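Local coordinates for flagellar basal body protein (Helicobacter pylori, PDB 5NPY) that probably builds the flagellar hook of Helicobacter pylori, the curved joint that would couple the basal-body rod to the filament, at residues Q275-G280 with S391-Q396; I240-N245 with F264-A269; T244-N249 with S382-S387; D210-D215 with L225-N230. One frame throughout, in Å; residues are numbered along the deposited sequence.

Interaction 1: Q275-G280 with S391-Q396; sequences QFKTLG and SKRKNQ
Thr-278, in the N-cap position of helix 279-289, and Lys-277 before it pack against Arg-393 in the loop between strands 370-381 and 396-406. The tight part lies at the Thr-278 methyl: CG2 sits 3.4 Å above the centre of the Arg-393 guanidinium plane, the side chains crossing at about a right angle. Threonine suits this place because its two branches divide the work, OG1 capping the backbone N of Asp-281 while CG2 covers the flat cation. A bend at chi3 of Arg-393 (58°) turns the group over that methyl, and bonds from NE to Asn-381 and from NH2 to the carbonyl of Asn-226 help fix its rotation. Arg-393 also lines the pocket of the bound tris-hydroxymethyl-methyl-ammonium, about 4 Å from its side chain. The fit is looser at Lys-277, whose CE lies 3.5 Å from Arg-393 O and whose ammonium is salt-bridged to Asp-228. One water links the segments, accepting from Lys-277 NZ and donating to Arg-393 O, each at 3.1 Å.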
loop_
_atom_site.group_PDB
_atom_site.type_symbol
_atom_site.label_atom_id
_atom_site.label_comp_id
_atom_site.label_asym_id
_atom_site.label_seq_id
_atom_site.Cartn_x
_atom_site.Cartn_y
_atom_site.Cartn_z
ATOM N N GLN A 275 3.923 -38.048 -15.517
ATOM C CA GLN A 275 3.379 -36.715 -15.298
ATOM C C GLN A 275 4.506 -35.703 -15.131
ATOM O O GLN A 275 5.584 -36.020 -14.636
ATOM C CB GLN A 275 2.443 -36.694 -14.087
ATOM C CG GLN A 275 1.224 -37.591 -14.284
ATOM C CD GLN A 275 -0.055 -37.076 -13.630
ATOM O OE1 GLN A 275 -0.031 -36.183 -12.778
ATOM N NE2 GLN A 275 -1.183 -37.653 -14.025
ATOM N N PHE A 276 4.261 -34.490 -15.595
ATOM C CA PHE A 276 5.230 -33.409 -15.499
ATOM C C PHE A 276 4.476 -32.121 -15.263
ATOM O O PHE A 276 3.290 -32.000 -15.604
ATOM C CB PHE A 276 6.090 -33.238 -16.760
ATOM C CG PHE A 276 5.294 -32.837 -17.993
ATOM C CD1 PHE A 276 4.521 -33.791 -18.684
ATOM C CD2 PHE A 276 5.323 -31.519 -18.473
ATOM C CE1 PHE A 276 3.776 -33.441 -19.827
ATOM C CE2 PHE A 276 4.582 -31.158 -19.630
ATOM C CZ PHE A 276 3.800 -32.126 -20.306
ATOM N N LYS A 277 5.187 -31.165 -14.681
ATOM C CA LYS A 277 4.621 -29.868 -14.369
ATOM C C LYS A 277 5.581 -28.767 -14.816
ATOM O O LYS A 277 5.166 -27.824 -15.506
ATOM C CB LYS A 277 4.353 -29.756 -12.878
ATOM C CG LYS A 277 3.703 -28.442 -12.489
ATOM C CD LYS A 277 2.928 -28.607 -11.248
ATOM C CE LYS A 277 2.491 -27.246 -10.717
ATOM N NZ LYS A 277 1.217 -26.771 -11.313
ATOM N N THR A 278 6.867 -28.886 -14.459
ATOM C CA THR A 278 7.875 -27.875 -14.771
ATOM C C THR A 278 8.614 -28.220 -16.047
ATOM O O THR A 278 8.563 -29.346 -16.538
ATOM C CB THR A 278 8.916 -27.745 -13.659
ATOM O OG1 THR A 278 9.687 -28.951 -13.622
ATOM C CG2 THR A 278 8.277 -27.468 -12.300
ATOM N N LEU A 279 9.387 -27.245 -16.535
ATOM C CA LEU A 279 10.272 -27.512 -17.666
ATOM C C LEU A 279 11.322 -28.548 -17.293
ATOM O O LEU A 279 11.704 -29.387 -18.123
ATOM C CB LEU A 279 10.938 -26.215 -18.141
ATOM C CG LEU A 279 10.042 -25.170 -18.817
ATOM C CD1 LEU A 279 10.847 -23.916 -19.092
ATOM C CD2 LEU A 279 9.418 -25.719 -20.103
ATOM N N GLY A 280 11.803 -28.497 -16.043
ATOM C CA GLY A 280 12.692 -29.534 -15.560
ATOM C C GLY A 280 12.050 -30.909 -15.588
ATOM O O GLY A 280 12.612 -31.853 -16.148
ATOM N N SER A 391 0.173 -31.872 -2.945
ATOM C CA SER A 391 1.020 -31.443 -4.058
ATOM C C SER A 391 2.000 -30.390 -3.574
ATOM O O SER A 391 1.613 -29.447 -2.878
ATOM C CB SER A 391 0.168 -30.880 -5.202
ATOM O OG SER A 391 -0.862 -31.778 -5.562
ATOM N N LYS A 392 3.275 -30.555 -3.918
ATOM C CA LYS A 392 4.263 -29.598 -3.432
ATOM C C LYS A 392 4.167 -28.247 -4.129
ATOM O O LYS A 392 4.631 -27.250 -3.572
ATOM C CB LYS A 392 5.668 -30.167 -3.593
ATOM C CG LYS A 392 5.883 -31.366 -2.723
ATOM C CD LYS A 392 7.217 -32.026 -2.976
ATOM C CE LYS A 392 7.499 -32.991 -1.853
ATOM N NZ LYS A 392 6.357 -33.950 -1.708
ATOM N N ARG A 393 3.583 -28.189 -5.332
ATOM C CA ARG A 393 3.478 -26.920 -6.038
ATOM C C ARG A 393 2.006 -26.655 -6.309
ATOM O O ARG A 393 1.611 -26.329 -7.438
ATOM C CB ARG A 393 4.303 -26.947 -7.323
ATOM C CG ARG A 393 5.801 -27.274 -7.107
ATOM C CD ARG A 393 6.479 -27.434 -8.455
ATOM N NE ARG A 393 6.328 -26.211 -9.246
ATOM C CZ ARG A 393 7.308 -25.388 -9.621
ATOM N NH1 ARG A 393 8.583 -25.641 -9.349
ATOM N NH2 ARG A 393 6.993 -24.321 -10.340
ATOM N N LYS A 394 1.190 -26.820 -5.264
ATOM C CA LYS A 394 -0.230 -26.530 -5.380
ATOM C C LYS A 394 -0.495 -25.035 -5.564
ATOM O O LYS A 394 -1.346 -24.639 -6.381
ATOM C CB LYS A 394 -0.968 -27.043 -4.141
ATOM C CG LYS A 394 -2.459 -27.217 -4.351
ATOM C CD LYS A 394 -3.234 -26.411 -3.360
ATOM C CE LYS A 394 -2.823 -26.750 -1.935
ATOM N NZ LYS A 394 -3.123 -25.596 -1.065
ATOM N N ASN A 395 0.152 -24.193 -4.757
ATOM C CA ASN A 395 -0.165 -22.768 -4.756
ATOM C C ASN A 395 0.411 -22.046 -5.967
ATOM O O ASN A 395 1.558 -22.284 -6.370
ATOM C CB ASN A 395 0.363 -22.105 -3.491
ATOM C CG ASN A 395 -0.364 -22.542 -2.297
ATOM O OD1 ASN A 395 -1.415 -23.158 -2.422
ATOM N ND2 ASN A 395 0.181 -22.252 -1.109
ATOM N N GLN A 396 -0.381 -21.129 -6.522
ATOM C CA GLN A 396 0.142 -20.228 -7.537
ATOM C C GLN A 396 1.188 -19.326 -6.905
ATOM O O GLN A 396 1.017 -18.846 -5.780
ATOM C CB GLN A 396 -0.970 -19.389 -8.150
ATOM C CG GLN A 396 -0.484 -18.089 -8.744
ATOM C CD GLN A 396 -1.396 -17.594 -9.817
ATOM O OE1 GLN A 396 -1.914 -18.384 -10.616
ATOM N NE2 GLN A 396 -1.613 -16.272 -9.855
HETATM O O HOH W 1 -0.919 -26.872 -9.132
#

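Interaction 2: I240-N245 with F264-A269; sequences IDAITN and FTYGDA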
loop_
_atom_site.group_PDB
_atom_site.type_symbol
_atom_site.label_atom_id
_atom_site.label_comp_id
_atom_site.label_asym_id
_atom_site.label_seq_id
_atom_site.Cartn_x
_atom_site.Cartn_y
_atom_site.Cartn_z
ATOM N N ILE A 240 0.035 -21.231 -22.735
ATOM C CA ILE A 240 0.271 -22.616 -23.125
ATOM C C ILE A 240 -0.919 -23.492 -22.738
ATOM O O ILE A 240 -1.239 -24.469 -23.433
ATOM C CB ILE A 240 1.584 -23.127 -22.505
ATOM C CG1 ILE A 240 2.753 -22.263 -22.994
ATOM C CG2 ILE A 240 1.791 -24.594 -22.829
ATOM C CD1 ILE A 240 2.957 -22.314 -24.489
ATOM N N ASP A 241 -1.580 -23.160 -21.625
ATOM C CA ASP A 241 -2.847 -23.774 -21.227
ATOM C C ASP A 241 -2.706 -25.289 -21.058
ATOM O O ASP A 241 -3.585 -26.064 -21.448
ATOM C CB ASP A 241 -3.966 -23.417 -22.223
ATOM C CG ASP A 241 -5.362 -23.775 -21.706
ATOM O OD1 ASP A 241 -6.286 -23.769 -22.539
ATOM O OD2 ASP A 241 -5.545 -24.077 -20.490
ATOM N N ALA A 242 -1.589 -25.706 -20.446
ATOM C CA ALA A 242 -1.380 -27.109 -20.099
ATOM C C ALA A 242 -2.563 -27.696 -19.349
ATOM O O ALA A 242 -2.816 -28.900 -19.439
ATOM C CB ALA A 242 -0.124 -27.262 -19.243
ATOM N N ILE A 243 -3.288 -26.863 -18.599
ATOM C CA ILE A 243 -4.345 -27.371 -17.733
ATOM C C ILE A 243 -5.417 -28.079 -18.546
ATOM O O ILE A 243 -5.887 -29.161 -18.173
ATOM C CB ILE A 243 -4.941 -26.234 -16.888
ATOM C CG1 ILE A 243 -3.906 -25.742 -15.891
ATOM C CG2 ILE A 243 -6.195 -26.713 -16.158
ATOM C CD1 ILE A 243 -3.613 -26.756 -14.839
ATOM N N THR A 244 -5.816 -27.505 -19.671
ATOM C CA THR A 244 -6.875 -28.160 -20.413
ATOM C C THR A 244 -6.369 -29.019 -21.571
ATOM O O THR A 244 -7.146 -29.817 -22.098
ATOM C CB THR A 244 -7.906 -27.128 -20.891
ATOM O OG1 THR A 244 -7.252 -25.937 -21.319
ATOM C CG2 THR A 244 -8.823 -26.761 -19.745
ATOM N N ASN A 245 -5.076 -28.938 -21.936
ATOM C CA ASN A 245 -4.465 -29.856 -22.919
ATOM C C ASN A 245 -3.222 -30.505 -22.300
ATOM O O ASN A 245 -2.097 -30.092 -22.592
ATOM C CB ASN A 245 -4.111 -29.124 -24.214
ATOM C CG ASN A 245 -5.280 -28.358 -24.790
ATOM O OD1 ASN A 245 -6.286 -28.943 -25.194
ATOM N ND2 ASN A 245 -5.148 -27.042 -24.843
ATOM N N PHE A 264 3.247 -38.501 -22.170
ATOM C CA PHE A 264 3.469 -37.677 -20.999
ATOM C C PHE A 264 2.212 -36.847 -20.760
ATOM O O PHE A 264 1.506 -36.482 -21.707
ATOM C CB PHE A 264 4.673 -36.753 -21.188
ATOM C CG PHE A 264 5.929 -37.450 -21.624
ATOM C CD1 PHE A 264 6.100 -38.812 -21.441
ATOM C CD2 PHE A 264 6.957 -36.726 -22.196
ATOM C CE1 PHE A 264 7.267 -39.446 -21.831
ATOM C CE2 PHE A 264 8.146 -37.352 -22.588
ATOM C CZ PHE A 264 8.303 -38.714 -22.400
ATOM N N THR A 265 1.931 -36.553 -19.490
ATOM C CA THR A 265 0.706 -35.868 -19.093
ATOM C C THR A 265 1.019 -34.756 -18.101
ATOM O O THR A 265 1.713 -34.985 -17.107
ATOM C CB THR A 265 -0.300 -36.841 -18.457
ATOM O OG1 THR A 265 -0.703 -37.833 -19.412
ATOM C CG2 THR A 265 -1.515 -36.097 -17.930
ATOM N N TYR A 266 0.473 -33.568 -18.346
ATOM C CA TYR A 266 0.673 -32.464 -17.424
ATOM C C TYR A 266 -0.109 -32.696 -16.142
ATOM O O TYR A 266 -1.300 -33.033 -16.178
ATOM C CB TYR A 266 0.263 -31.133 -18.058
ATOM C CG TYR A 266 0.432 -29.955 -17.123
ATOM C CD1 TYR A 266 -0.637 -29.487 -16.351
ATOM C CD2 TYR A 266 1.672 -29.315 -16.990
ATOM C CE1 TYR A 266 -0.479 -28.413 -15.471
ATOM C CE2 TYR A 266 1.835 -28.227 -16.120
ATOM C CZ TYR A 266 0.755 -27.781 -15.374
ATOM O OH TYR A 266 0.902 -26.725 -14.518
ATOM N N GLY A 267 0.559 -32.478 -15.019
ATOM C CA GLY A 267 -0.050 -32.637 -13.714
ATOM C C GLY A 267 1.015 -32.823 -12.650
ATOM O O GLY A 267 2.216 -32.796 -12.924
ATOM N N ASP A 268 0.544 -32.995 -11.413
ATOM C CA ASP A 268 1.411 -33.242 -10.256
ATOM C C ASP A 268 2.479 -34.282 -10.602
ATOM O O ASP A 268 2.155 -35.442 -10.884
ATOM C CB ASP A 268 0.563 -33.695 -9.055
ATOM C CG ASP A 268 1.373 -33.819 -7.738
ATOM O OD1 ASP A 268 0.780 -33.613 -6.657
ATOM O OD2 ASP A 268 2.585 -34.130 -7.772
ATOM N N ALA A 269 3.753 -33.874 -10.608
ATOM C CA ALA A 269 4.826 -34.778 -11.025
ATOM C C ALA A 269 4.906 -36.052 -10.176
ATOM O O ALA A 269 5.484 -37.045 -10.633
ATOM C CB ALA A 269 6.182 -34.048 -11.003
#
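Ala-242 and Ile-243 meet the ring of Tyr-266 from two directions, one over its face and one at its rim. The face contact is a CH-pi interaction: Ala-242 CB stands 3.5 Å from the centroid of the Tyr-266 ring, only 13° off the ring normal. A methyl is small enough to let the backbone of the 240-245 loop come this close, the CA atoms of Ala-242 and Tyr-266 being 6.3 Å apart.

The second contact is apolar. Ile-243 starts out pointing away from the strand, yet its longer branch, bent at both torsions, brings CD1 back to 3.6 Å from Tyr-266 CE1, near the ring plane. The tyrosine reaches out from the end of strand 260-266, where CG anti to the backbone N (chi1 179°) carries the ring toward the loop.

Polar bonds shape each partner separately. Asp-241 O accepts from the backbone N atoms of both Thr-244 and Asn-245, curling the loop into a compact turn. The Tyr-266 hydroxyl is hydrogen-bonded to Asp-228 and Lys-277.

Tyrosine is thus used at both ends: its hydrocarbon ring packs the loop preceding strand 247-252 against the neighbouring strand 260-266, while the hydroxyl of this buried residue is satisfied by a charged pair, whose field would probably polarise the O-H bond.

Interaction 3: T244-N249 with S382-S387; sequences TNRKLN and SNDPTS
Asp-384 OD1 takes three hydrogen bonds, one of them from Arg-246 NH2 across the contact at 2.8 Å. The other two come from Thr-386 N and OG1, each 2.8 Å from Asp-384 OD1 and above the carboxylate plane. The second oxygen, Asp-384 OD2, accepts from Arg-246 NH1 at 2.9 Å. Arginine therefore grips the carboxylate end-on with two nitrogens, both on the syn side but tilted out of the carboxylate plane, while the oxygens stay near the guanidinium plane. Extended from CG to NE, Arg-246 reaches across from just before strand 247-252, and NH1 also bonds the carbonyl of Tyr-266. The bond from Thr-386 N makes an Asx turn within a type I beta turn from Asp-384 to Ser-387. Aspartate suits the place because its short side chain lets OD1 reach the backbone N two residues on while both oxygens still face the arginine. Asp-384 O closes the turn, accepting from Ser-387 N at 3.1 Å and from Ser-387 OG at 2.7 Å.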
loop_
_atom_site.group_PDB
_atom_site.type_symbol
_atom_site.label_atom_id
_atom_site.label_comp_id
_atom_site.label_asym_id
_atom_site.label_seq_id
_atom_site.Cartn_x
_atom_site.Cartn_y
_atom_site.Cartn_z
ATOM N N THR A 244 -5.816 -27.505 -19.671
ATOM C CA THR A 244 -6.875 -28.160 -20.413
ATOM C C THR A 244 -6.369 -29.019 -21.571
ATOM O O THR A 244 -7.146 -29.817 -22.098
ATOM C CB THR A 244 -7.906 -27.128 -20.891
ATOM O OG1 THR A 244 -7.252 -25.937 -21.319
ATOM C CG2 THR A 244 -8.823 -26.761 -19.745
ATOM N N ASN A 245 -5.076 -28.938 -21.936
ATOM C CA ASN A 245 -4.465 -29.856 -22.919
ATOM C C ASN A 245 -3.222 -30.505 -22.300
ATOM O O ASN A 245 -2.097 -30.092 -22.592
ATOM C CB ASN A 245 -4.111 -29.124 -24.214
ATOM C CG ASN A 245 -5.280 -28.358 -24.790
ATOM O OD1 ASN A 245 -6.286 -28.943 -25.194
ATOM N ND2 ASN A 245 -5.148 -27.042 -24.843
ATOM N N ARG A 246 -3.440 -31.554 -21.494
ATOM C CA ARG A 246 -2.402 -32.173 -20.675
ATOM C C ARG A 246 -1.525 -33.176 -21.426
ATOM O O ARG A 246 -0.412 -33.455 -20.966
ATOM C CB ARG A 246 -3.049 -32.874 -19.466
ATOM C CG ARG A 246 -4.016 -31.963 -18.651
ATOM C CD ARG A 246 -4.575 -32.650 -17.425
ATOM N NE ARG A 246 -5.287 -31.702 -16.565
ATOM C CZ ARG A 246 -4.695 -31.074 -15.565
ATOM N NH1 ARG A 246 -3.388 -31.296 -15.349
ATOM N NH2 ARG A 246 -5.398 -30.221 -14.827
ATOM N N LYS A 247 -1.984 -33.729 -22.553
ATOM C CA LYS A 247 -1.325 -34.874 -23.169
ATOM C C LYS A 247 -0.254 -34.432 -24.157
ATOM O O LYS A 247 -0.494 -33.570 -25.010
ATOM C CB LYS A 247 -2.339 -35.767 -23.881
ATOM C CG LYS A 247 -3.354 -36.442 -22.972
ATOM C CD LYS A 247 -2.693 -37.452 -22.043
ATOM C CE LYS A 247 -3.730 -38.265 -21.272
ATOM N NZ LYS A 247 -3.497 -38.232 -19.790
ATOM N N LEU A 248 0.920 -35.046 -24.045
ATOM C CA LEU A 248 2.009 -34.917 -25.003
ATOM C C LEU A 248 2.359 -36.310 -25.496
ATOM O O LEU A 248 2.804 -37.147 -24.705
ATOM C CB LEU A 248 3.246 -34.285 -24.367
ATOM C CG LEU A 248 3.504 -32.783 -24.427
ATOM C CD1 LEU A 248 4.772 -32.475 -23.641
ATOM C CD2 LEU A 248 3.672 -32.304 -25.828
ATOM N N ASN A 249 2.160 -36.558 -26.794
ATOM C CA ASN A 249 2.512 -37.831 -27.410
ATOM C C ASN A 249 3.869 -37.703 -28.091
ATOM O O ASN A 249 4.051 -36.859 -28.972
ATOM C CB ASN A 249 1.456 -38.266 -28.421
ATOM C CG ASN A 249 0.058 -37.983 -27.948
ATOM O OD1 ASN A 249 -0.467 -36.893 -28.167
ATOM N ND2 ASN A 249 -0.560 -38.962 -27.294
ATOM N N SER A 382 1.537 -22.270 -11.517
ATOM C CA SER A 382 0.099 -22.061 -11.603
ATOM C C SER A 382 -0.622 -23.113 -10.766
ATOM O O SER A 382 -0.122 -24.229 -10.572
ATOM C CB SER A 382 -0.372 -22.100 -13.060
ATOM O OG SER A 382 -0.390 -23.431 -13.518
ATOM N N ASN A 383 -1.780 -22.738 -10.230
ATOM C CA ASN A 383 -2.557 -23.641 -9.381
ATOM C C ASN A 383 -3.435 -24.524 -10.271
ATOM O O ASN A 383 -4.451 -24.087 -10.806
ATOM C CB ASN A 383 -3.370 -22.855 -8.359
ATOM C CG ASN A 383 -4.531 -23.672 -7.756
ATOM O OD1 ASN A 383 -5.704 -23.307 -7.894
ATOM N ND2 ASN A 383 -4.204 -24.784 -7.116
ATOM N N ASP A 384 -3.016 -25.771 -10.433
ATOM C CA ASP A 384 -3.747 -26.762 -11.190
ATOM C C ASP A 384 -4.934 -27.252 -10.353
ATOM O O ASP A 384 -4.728 -27.741 -9.244
ATOM C CB ASP A 384 -2.800 -27.904 -11.575
ATOM C CG ASP A 384 -3.501 -29.058 -12.327
ATOM O OD1 ASP A 384 -4.740 -29.092 -12.399
ATOM O OD2 ASP A 384 -2.790 -29.940 -12.895
ATOM N N PRO A 385 -6.177 -27.127 -10.839
ATOM C CA PRO A 385 -7.313 -27.566 -10.016
ATOM C C PRO A 385 -7.293 -29.045 -9.685
ATOM O O PRO A 385 -7.912 -29.428 -8.696
ATOM C CB PRO A 385 -8.533 -27.196 -10.875
ATOM C CG PRO A 385 -8.013 -27.167 -12.275
ATOM C CD PRO A 385 -6.635 -26.552 -12.114
ATOM N N THR A 386 -6.597 -29.887 -10.451
ATOM C CA THR A 386 -6.578 -31.309 -10.119
ATOM C C THR A 386 -5.532 -31.679 -9.069
ATOM O O THR A 386 -5.389 -32.867 -8.762
ATOM C CB THR A 386 -6.344 -32.157 -11.362
ATOM O OG1 THR A 386 -5.082 -31.808 -11.944
ATOM C CG2 THR A 386 -7.487 -31.969 -12.390
ATOM N N SER A 387 -4.809 -30.709 -8.520
ATOM C CA SER A 387 -3.829 -30.958 -7.471
ATOM C C SER A 387 -4.509 -31.127 -6.110
ATOM O O SER A 387 -5.518 -30.486 -5.818
ATOM C CB SER A 387 -2.851 -29.796 -7.397
ATOM O OG SER A 387 -3.553 -28.649 -6.945
#

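Interaction 4: D210-D215 with L225-N230; sequences DFFLND and LNQDIN. With 144 (tris-hydroxymethyl-methyl-ammonium), chain B.
Two short helices, 209-212 and 221-226, are joined by a loop, and Gln-227, near the C-terminal end of the second, packs against the phenylalanines that end the first. Phe-212 presents its edge: CZ lies 3.7 Å from Gln-227 CB, which is near the ring plane, and the side chains cross at about a right angle. In Gln-227, CG anti to the backbone N (chi1 179°) carries the methylenes to that edge, and the bend at chi2 (76°) brings OE1 round to 4.1 Å from CE2 of Phe-211. Glutamine suits this buried position because its methylenes pack on an aromatic edge while NE2 bonds the carbonyls of Met-379 and Ala-231. On the preceding residue, Asn-226 CB touches O2 of the bound tris-hydroxymethyl-methyl-ammonium at 3.2 Å, and the ligand is hydrogen-bonded to Thr-380 and Glu-399. Past the glutamine, Asp-228 OD2 accepts from Asn-230 N at 2.9 Å, the side-chain-to-backbone bond that defines an Asx turn.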
loop_
_atom_site.group_PDB
_atom_site.type_symbol
_atom_site.label_atom_id
_atom_site.label_comp_id
_atom_site.label_asym_id
_atom_site.label_seq_id
_atom_site.Cartn_x
_atom_site.Cartn_y
_atom_site.Cartn_z
ATOM N N ASP A 210 13.583 -11.864 -19.531
ATOM C CA ASP A 210 13.500 -10.922 -18.416
ATOM C C ASP A 210 13.703 -11.598 -17.067
ATOM O O ASP A 210 14.130 -10.940 -16.108
ATOM C CB ASP A 210 12.143 -10.222 -18.420
ATOM C CG ASP A 210 12.103 -9.013 -19.336
ATOM O OD1 ASP A 210 11.688 -7.933 -18.846
ATOM O OD2 ASP A 210 12.467 -9.140 -20.530
ATOM N N PHE A 211 13.367 -12.889 -16.964
ATOM C CA PHE A 211 13.454 -13.663 -15.731
ATOM C C PHE A 211 14.525 -14.743 -15.774
ATOM O O PHE A 211 15.187 -14.973 -14.761
ATOM C CB PHE A 211 12.105 -14.316 -15.433
ATOM C CG PHE A 211 12.035 -14.992 -14.086
ATOM C CD1 PHE A 211 12.341 -14.299 -12.925
ATOM C CD2 PHE A 211 11.636 -16.311 -13.980
ATOM C CE1 PHE A 211 12.262 -14.918 -11.683
ATOM C CE2 PHE A 211 11.560 -16.930 -12.747
ATOM C CZ PHE A 211 11.861 -16.231 -11.594
ATOM N N PHE A 212 14.717 -15.397 -16.937
ATOM C CA PHE A 212 15.641 -16.521 -17.081
ATOM C C PHE A 212 17.101 -16.094 -17.258
ATOM O O PHE A 212 17.991 -16.921 -17.047
ATOM C CB PHE A 212 15.244 -17.414 -18.277
ATOM C CG PHE A 212 14.051 -18.320 -18.017
ATOM C CD1 PHE A 212 13.499 -18.433 -16.752
ATOM C CD2 PHE A 212 13.476 -19.049 -19.050
ATOM C CE1 PHE A 212 12.385 -19.262 -16.521
ATOM C CE2 PHE A 212 12.376 -19.879 -18.829
ATOM C CZ PHE A 212 11.829 -19.982 -17.557
ATOM N N LEU A 213 17.369 -14.852 -17.660
ATOM C CA LEU A 213 18.725 -14.330 -17.784
ATOM C C LEU A 213 19.103 -13.477 -16.575
ATOM O O LEU A 213 18.247 -12.853 -15.938
ATOM C CB LEU A 213 18.875 -13.494 -19.058
ATOM C CG LEU A 213 18.598 -14.339 -20.313
ATOM C CD1 LEU A 213 18.771 -13.560 -21.640
ATOM C CD2 LEU A 213 19.435 -15.622 -20.325
ATOM N N ASN A 214 20.400 -13.441 -16.268
ATOM C CA ASN A 214 20.879 -12.553 -15.219
ATOM C C ASN A 214 21.364 -11.232 -15.829
ATOM O O ASN A 214 21.317 -11.026 -17.041
ATOM C CB ASN A 214 21.971 -13.235 -14.394
ATOM C CG ASN A 214 23.240 -13.504 -15.197
ATOM O OD1 ASN A 214 23.436 -12.990 -16.307
ATOM N ND2 ASN A 214 24.106 -14.330 -14.638
ATOM N N ASP A 215 21.852 -10.332 -14.975
ATOM C CA ASP A 215 22.295 -9.016 -15.439
ATOM C C ASP A 215 23.310 -9.094 -16.577
ATOM O O ASP A 215 23.324 -8.225 -17.457
ATOM C CB ASP A 215 22.882 -8.227 -14.269
ATOM C CG ASP A 215 21.886 -7.256 -13.672
ATOM O OD1 ASP A 215 20.670 -7.530 -13.758
ATOM O OD2 ASP A 215 22.315 -6.215 -13.126
ATOM N N LEU A 225 14.601 -24.597 -14.863
ATOM C CA LEU A 225 14.176 -25.949 -14.512
ATOM C C LEU A 225 12.864 -25.946 -13.741
ATOM O O LEU A 225 12.018 -26.830 -13.958
ATOM C CB LEU A 225 15.259 -26.679 -13.715
ATOM C CG LEU A 225 16.484 -27.045 -14.556
ATOM C CD1 LEU A 225 17.497 -27.834 -13.738
ATOM C CD2 LEU A 225 16.071 -27.794 -15.832
ATOM N N ASN A 226 12.667 -24.949 -12.858
ATOM C CA ASN A 226 11.552 -24.905 -11.918
ATOM C C ASN A 226 10.346 -24.104 -12.420
ATOM O O ASN A 226 9.409 -23.886 -11.646
ATOM C CB ASN A 226 12.012 -24.335 -10.567
ATOM C CG ASN A 226 13.080 -25.200 -9.895
ATOM O OD1 ASN A 226 13.292 -26.359 -10.275
ATOM N ND2 ASN A 226 13.756 -24.639 -8.886
ATOM N N GLN A 227 10.351 -23.656 -13.672
ATOM C CA GLN A 227 9.230 -22.895 -14.202
ATOM C C GLN A 227 8.119 -23.850 -14.625
ATOM O O GLN A 227 8.335 -24.768 -15.414
ATOM C CB GLN A 227 9.676 -22.010 -15.363
ATOM C CG GLN A 227 8.582 -21.183 -16.001
ATOM C CD GLN A 227 8.208 -20.017 -15.156
ATOM O OE1 GLN A 227 8.913 -19.663 -14.181
ATOM N NE2 GLN A 227 7.062 -19.410 -15.482
ATOM N N ASP A 228 6.948 -23.668 -14.042
ATOM C CA ASP A 228 5.748 -24.377 -14.465
ATOM C C ASP A 228 5.461 -24.050 -15.944
ATOM O O ASP A 228 5.325 -22.882 -16.326
ATOM C CB ASP A 228 4.590 -23.953 -13.542
ATOM C CG ASP A 228 3.259 -24.677 -13.838
ATOM O OD1 ASP A 228 2.347 -24.576 -12.992
ATOM O OD2 ASP A 228 3.103 -25.316 -14.900
ATOM N N ILE A 229 5.412 -25.083 -16.783
ATOM C CA ILE A 229 5.188 -24.878 -18.215
ATOM C C ILE A 229 3.815 -24.247 -18.498
ATOM O O ILE A 229 3.638 -23.589 -19.529
ATOM C CB ILE A 229 5.376 -26.216 -18.961
ATOM C CG1 ILE A 229 5.508 -25.991 -20.462
ATOM C CG2 ILE A 229 4.228 -27.197 -18.664
ATOM C CD1 ILE A 229 5.833 -27.247 -21.222
ATOM N N ASN A 230 2.826 -24.429 -17.599
ATOM C CA ASN A 230 1.538 -23.734 -17.700
ATOM C C ASN A 230 1.627 -22.262 -17.305
ATOM O O ASN A 230 0.681 -21.510 -17.583
ATOM C CB ASN A 230 0.479 -24.413 -16.821
ATOM C CG ASN A 230 -0.949 -23.973 -17.167
ATOM O OD1 ASN A 230 -1.396 -24.143 -18.322
ATOM N ND2 ASN A 230 -1.675 -23.458 -16.195
HETATM C C1 144 B . 9.434 -22.686 -6.030
HETATM N N 144 B . 9.181 -21.782 -7.152
HETATM C C2 144 B . 9.808 -22.312 -8.363
HETATM O O2 144 B . 11.190 -22.063 -8.442
HETATM C C3 144 B . 9.732 -20.462 -6.867
HETATM O O3 144 B . 9.138 -19.488 -7.696
HETATM C C4 144 B . 7.750 -21.602 -7.448
HETATM O O4 144 B . 6.803 -22.342 -6.710
#

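How the interactions relate
The four contacts lie on one side of the chain's centre and meet around Asp-228 of interaction 4. Its OD2 is 2.6 Å from Tyr-266 OH of interaction 2, its OD1 is 2.9 Å from Ser-382 N of interaction 3, and OD1 also pairs with Lys-277 of interaction 1. Interactions 2 and 3 almost coincide (centres about 3 Å apart) and share Thr-244 and Asn-245; strands 247-252, 260-266 and 275-276 tie interactions 1 to 3 to one sheet. The pocket of the bound ammonium compound joins interactions 1 and 4, through Arg-393 and Asn-226. Tyr-266 and Asp-384 stand farther off, their side chains about 11 and 12 Å from the ligand.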